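Side-chain contact in DUF2442 domain-containing protein (PDB 3K8R), which is of unknown function and belongs to the DUF2442 family, its assembly in the crystal holding two copies of the chain: residues 98-101 and 102-105. Numbering follows the deposited sequence.
Sequences FGTK and AWMA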
ATOM      1  N   PHE A  98       0.003 -12.609  -3.516  1.00 32.36           N
ATOM      2  CA  PHE A  98       0.252 -13.166  -2.185  1.00 32.87           C
ATOM      3  C   PHE A  98       0.934 -14.538  -2.171  1.00 32.79           C
ATOM      4  O   PHE A  98       1.217 -15.083  -1.105  1.00 32.34           O
ATOM      5  CB  PHE A  98      -1.059 -13.272  -1.405  1.00 33.62           C
ATOM      6  CG  PHE A  98      -1.655 -11.948  -1.024  1.00 36.26           C
ATOM      7  CD1 PHE A  98      -1.064 -11.167  -0.028  1.00 36.70           C
ATOM      8  CD2 PHE A  98      -2.838 -11.506  -1.616  1.00 37.62           C
ATOM      9  CE1 PHE A  98      -1.616  -9.959   0.341  1.00 36.67           C
ATOM     10  CE2 PHE A  98      -3.409 -10.292  -1.247  1.00 39.21           C
ATOM     11  CZ  PHE A  98      -2.798  -9.517  -0.268  1.00 38.68           C
ATOM     12  N   GLY A  99       1.181 -15.118  -3.333  1.00 33.77           N
ATOM     13  CA  GLY A  99       1.839 -16.413  -3.360  1.00 33.89           C
ATOM     14  C   GLY A  99       1.964 -16.963  -4.753  1.00 33.95           C
ATOM     15  O   GLY A  99       1.585 -16.297  -5.713  1.00 34.71           O
ATOM     16  N   THR A 100       2.500 -18.179  -4.847  1.00 33.64           N
ATOM     17  CA  THR A 100       2.665 -18.867  -6.116  1.00 32.77           C
ATOM     18  C   THR A 100       1.282 -19.189  -6.658  1.00 33.08           C
ATOM     19  O   THR A 100       0.343 -19.379  -5.894  1.00 33.50           O
ATOM     20  CB  THR A 100       3.493 -20.167  -5.959  1.00 32.75           C
ATOM     21  OG1 THR A 100       2.824 -21.078  -5.081  1.00 30.70           O
ATOM     22  CG2 THR A 100       4.873 -19.867  -5.397  1.00 31.35           C
ATOM     23  N   LYS A 101       1.140 -19.215  -7.976  1.00 33.69           N
ATOM     24  CA  LYS A 101      -0.141 -19.550  -8.570  1.00 33.76           C
ATOM     25  C   LYS A 101      -0.533 -20.975  -8.198  1.00 34.60           C
ATOM     26  O   LYS A 101      -1.717 -21.275  -8.055  1.00 34.80           O
ATOM     27  CB  LYS A 101      -0.119 -19.347 -10.079  1.00 33.52           C
ATOM     28  CG  LYS A 101      -0.026 -17.889 -10.447  1.00 33.27           C
ATOM     29  CD  LYS A 101      -0.436 -17.620 -11.867  1.00 32.72           C
ATOM     30  CE  LYS A 101      -0.545 -16.125 -12.120  1.00 32.41           C
ATOM     31  NZ  LYS A 101      -1.007 -15.820 -13.508  1.00 33.18           N
ATOM     32  N   ALA A 102       0.464 -21.837  -8.020  1.00 35.02           N
ATOM     33  CA  ALA A 102       0.229 -23.208  -7.597  1.00 35.91           C
ATOM     34  C   ALA A 102      -0.471 -23.226  -6.243  1.00 36.77           C
ATOM     35  O   ALA A 102      -1.390 -24.013  -6.022  1.00 37.62           O
ATOM     36  CB  ALA A 102       1.540 -23.963  -7.514  1.00 35.05           C
ATOM     37  N   TRP A 103      -0.027 -22.349  -5.350  1.00 37.03           N
ATOM     38  CA  TRP A 103      -0.580 -22.231  -4.000  1.00 37.74           C
ATOM     39  C   TRP A 103      -1.993 -21.650  -4.020  1.00 38.50           C
ATOM     40  O   TRP A 103      -2.903 -22.196  -3.390  1.00 38.44           O
ATOM     41  CB  TRP A 103       0.371 -21.385  -3.150  1.00 37.54           C
ATOM     42  CG  TRP A 103      -0.164 -20.843  -1.863  1.00 40.23           C
ATOM     43  CD1 TRP A 103      -0.122 -21.436  -0.630  1.00 40.15           C
ATOM     44  CD2 TRP A 103      -0.765 -19.550  -1.669  1.00 41.25           C
ATOM     45  NE1 TRP A 103      -0.686 -20.602   0.310  1.00 40.58           N
ATOM     46  CE2 TRP A 103      -1.088 -19.439  -0.302  1.00 40.39           C
ATOM     47  CE3 TRP A 103      -1.077 -18.481  -2.528  1.00 41.14           C
ATOM     48  CZ2 TRP A 103      -1.708 -18.296   0.230  1.00 38.62           C
ATOM     49  CZ3 TRP A 103      -1.697 -17.349  -2.005  1.00 36.16           C
ATOM     50  CH2 TRP A 103      -2.003 -17.268  -0.639  1.00 39.39           C
HETATM   51  N   MSE A 104      -2.182 -20.559  -4.755  1.00 39.09           N
HETATM   52  CA  MSE A 104      -3.500 -19.956  -4.880  1.00 39.98           C
HETATM   53  C   MSE A 104      -4.498 -20.969  -5.408  1.00 39.86           C
HETATM   54  O   MSE A 104      -5.614 -21.063  -4.907  1.00 40.70           O
HETATM   55  CB  MSE A 104      -3.445 -18.736  -5.785  1.00 40.86           C
HETATM   56  CG  MSE A 104      -2.792 -17.542  -5.117  1.00 44.12           C
HETATM   57 SE   MSE A 104      -2.458 -16.085  -6.348  0.75 55.48          SE
HETATM   58  CE  MSE A 104      -2.270 -14.586  -5.044  1.00 45.99           C
ATOM     59  N   ALA A 105      -4.082 -21.740  -6.405  1.00 39.92           N
ATOM     60  CA  ALA A 105      -4.924 -22.790  -6.973  1.00 39.81           C
ATOM     61  C   ALA A 105      -5.277 -23.881  -5.946  1.00 40.32           C
ATOM     62  O   ALA A 105      -6.361 -24.462  -6.024  1.00 39.76           O
ATOM     63  CB  ALA A 105      -4.255 -23.402  -8.188  1.00 38.89           C
TER
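Thr100 caps the short helix 101-105 by accepting a hydrogen bond from the backbone N of Trp103 on its OG1, 3.1 Å away. Threonine suits this N-cap because its hydroxyl can stand in for the carbonyl that a first-turn N-H lacks; with chi1 at 62°, OG1 lies between the backbone N and carbonyl carbon and faces the helix start. The carbonyl O of Thr100 takes a nearly straight bond in its own plane from Met104 N (3.0 Å, N-H...O angle 170°), and only a weak one from Trp103 N. Lys101 O continues the pattern by accepting from Ala105 N.

Trp103 turns back along the incoming chain, its CG anti to the backbone N (chi1 164°). Its CB lies against OG1 of Thr100. Farther out, CE3 meets Gly99 CA at 3.7 Å; Gly99 has no side chain to crowd the indole, consistent with glycine in the extended backbone here. CZ3 comes next to Phe98 O and, at 4.2 Å, to Phe98 CB, which CH2 also approaches. On the pyrrole side, NE1 donates to OE2 of Glu60. Exchanging the indole for an alanine is likely to leave Glu60 without its N-H donor and open a gap beside Gly99 and Phe98.

Met104, present as selenomethionine, reaches back beside the tryptophan with its chain extended, bringing CE to 3.4 Å from Phe98 N. The Phe98 ring leads away from the helix and packs on Cys47 of the second subunit, while Gln57 accepts from Thr100 N and pairs with the Phe98 backbone. The chemistry is thus divided: polar capping bonds mark the start of this surface helix, while the Trp103 ring and the Met104 methyl lie mainly against the backbone of Phe98 and Gly99, an arrangement consistent with a fixed helix start.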